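Local coordinates for SLT domain-containing protein (Bdellovibrio bacteriovorus HD100, PDB 6TAB) that probably cleaves peptidoglycan as a lysozyme of altered substrate specificity, helping the predator leave its prey cell, at residues A[121-125]-A[126-130]. Numbering follows the deposited sequence.
Sequences SSLSY and AQRKQ
S124 and Q127 exchange hydrogen bonds in a capping box that starts a helix. The S124 hydroxyl, set between its own N and carbonyl carbon (chi1 71°), accepts from Q127 N (OG–N 3.1 Å). In return, S124 N donates to Q127 OE1 (3.0 Å, N-H...O 166°), reaching a lone pair in the amide plane. A water also donates to that OE1, and more distantly to S122 O, while Q127 NE2 hydrogen-bonds E75 OE1, so both ends of the amide are held. The first regular helical bonds follow, R128 N to S124 O and K129 N to Y125 O.

R128 folds back beside the cap. With the chain bent at chi3, its NH1 makes a weak, strongly bent bond to L123 O, which sits at the guanidinium edge (NH1–O 2.9 Å), and one guanidinium face lies over Y125 CA. NH2 comes to the edge of the Y125 ring, the two planes 77° apart. NE bonds to L106 O.

Nonpolar contacts complete the turn. L123 CB meets R128 CG at 3.8 Å, and CD2 lies against the Q127 chain. K129 slants across the Y125 ring, CG over the rim of one face and CD 3.8 Å from Y125 CE2.

Polar bonds then lead outward: Y125 OH and K129 NZ both reach D99 OD1, the lysine as a salt bridge. The loop after helix 113-116 thus turns into helix 125-144 at the protein surface, tied through D99 to helix 87-101.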
loop_
_atom_site.group_PDB
_atom_site.type_symbol
_atom_site.label_atom_id
_atom_site.label_comp_id
_atom_site.label_asym_id
_atom_site.label_seq_id
_atom_site.Cartn_x
_atom_site.Cartn_y
_atom_site.Cartn_z
ATOM N N SER A 121 -3.900 18.285 -4.134
ATOM C CA SER A 121 -3.540 19.444 -3.305
ATOM C C SER A 121 -4.753 20.124 -2.657
ATOM O O SER A 121 -4.541 20.936 -1.731
ATOM C CB SER A 121 -2.729 20.469 -4.076
ATOM O OG SER A 121 -3.498 21.070 -5.100
ATOM N N SER A 122 -5.978 19.838 -3.140
ATOM C CA SER A 122 -7.231 20.403 -2.586
ATOM C C SER A 122 -7.854 19.537 -1.475
ATOM O O SER A 122 -8.824 19.970 -0.827
ATOM C CB SER A 122 -8.278 20.607 -3.680
ATOM O OG SER A 122 -7.812 21.489 -4.681
ATOM N N LEU A 123 -7.342 18.328 -1.248
ATOM C CA LEU A 123 -7.981 17.370 -0.326
ATOM C C LEU A 123 -7.752 17.776 1.147
ATOM O O LEU A 123 -6.633 18.169 1.535
ATOM C CB LEU A 123 -7.444 15.947 -0.571
ATOM C CG LEU A 123 -7.698 15.351 -1.956
ATOM C CD1 LEU A 123 -7.149 13.920 -2.013
ATOM C CD2 LEU A 123 -9.175 15.380 -2.345
ATOM N N SER A 124 -8.782 17.633 1.984
ATOM C CA SER A 124 -8.681 17.695 3.451
ATOM C C SER A 124 -7.898 16.490 3.997
ATOM O O SER A 124 -7.741 15.455 3.307
ATOM C CB SER A 124 -10.084 17.741 4.079
ATOM O OG SER A 124 -10.714 16.478 3.926
ATOM N N TYR A 125 -7.532 16.575 5.282
ATOM C CA TYR A 125 -6.907 15.417 5.962
ATOM C C TYR A 125 -7.815 14.178 5.865
ATOM O O TYR A 125 -7.342 13.086 5.540
ATOM C CB TYR A 125 -6.551 15.776 7.410
ATOM C CG TYR A 125 -5.821 14.694 8.174
ATOM C CD1 TYR A 125 -4.480 14.405 7.928
ATOM C CD2 TYR A 125 -6.430 13.976 9.190
ATOM C CE1 TYR A 125 -3.803 13.422 8.639
ATOM C CE2 TYR A 125 -5.758 13.003 9.920
ATOM C CZ TYR A 125 -4.434 12.701 9.641
ATOM O OH TYR A 125 -3.726 11.763 10.362
ATOM N N ALA A 126 -9.102 14.334 6.213
ATOM C CA ALA A 126 -10.076 13.182 6.149
ATOM C C ALA A 126 -10.146 12.578 4.744
ATOM O O ALA A 126 -10.168 11.339 4.614
ATOM C CB ALA A 126 -11.450 13.618 6.593
ATOM N N GLN A 127 -10.164 13.439 3.711
ATOM C CA GLN A 127 -10.185 12.959 2.323
ATOM C C GLN A 127 -8.887 12.220 1.937
ATOM O O GLN A 127 -8.929 11.215 1.192
ATOM C CB GLN A 127 -10.521 14.100 1.346
ATOM C CG GLN A 127 -11.957 14.667 1.441
ATOM C CD GLN A 127 -12.144 15.902 0.583
ATOM O OE1 GLN A 127 -11.275 16.795 0.540
ATOM N NE2 GLN A 127 -13.255 15.948 -0.154
ATOM N N ARG A 128 -7.721 12.740 2.401
ATOM C CA ARG A 128 -6.439 12.027 2.114
ATOM C C ARG A 128 -6.452 10.632 2.775
ATOM O O ARG A 128 -5.876 9.678 2.191
ATOM C CB ARG A 128 -5.224 12.881 2.559
ATOM C CG ARG A 128 -5.028 14.176 1.760
ATOM C CD ARG A 128 -3.701 14.915 1.961
ATOM N NE ARG A 128 -3.357 15.276 3.323
ATOM C CZ ARG A 128 -3.700 16.398 3.959
ATOM N NH1 ARG A 128 -4.614 17.220 3.436
ATOM N NH2 ARG A 128 -3.124 16.677 5.129
ATOM N N LYS A 129 -7.008 10.509 3.989
ATOM C CA LYS A 129 -7.095 9.162 4.637
ATOM C C LYS A 129 -8.017 8.230 3.811
ATOM O O LYS A 129 -7.707 7.039 3.630
ATOM C CB LYS A 129 -7.531 9.260 6.101
ATOM C CG LYS A 129 -6.485 9.925 6.999
ATOM C CD LYS A 129 -6.493 9.516 8.472
ATOM C CE LYS A 129 -7.779 9.739 9.201
ATOM N NZ LYS A 129 -7.774 9.381 10.636
ATOM N N GLN A 130 -9.156 8.750 3.318
ATOM C CA GLN A 130 -10.032 7.953 2.436
ATOM C C GLN A 130 -9.275 7.510 1.169
ATOM O O GLN A 130 -9.449 6.334 0.720
ATOM C CB GLN A 130 -11.314 8.728 2.092
ATOM C CG GLN A 130 -12.294 8.887 3.257
ATOM C CD GLN A 130 -13.449 9.793 2.902
ATOM O OE1 GLN A 130 -14.081 9.648 1.854
ATOM N NE2 GLN A 130 -13.772 10.724 3.788
HETATM O O HOH W 1 -11.860 19.388 0.239
#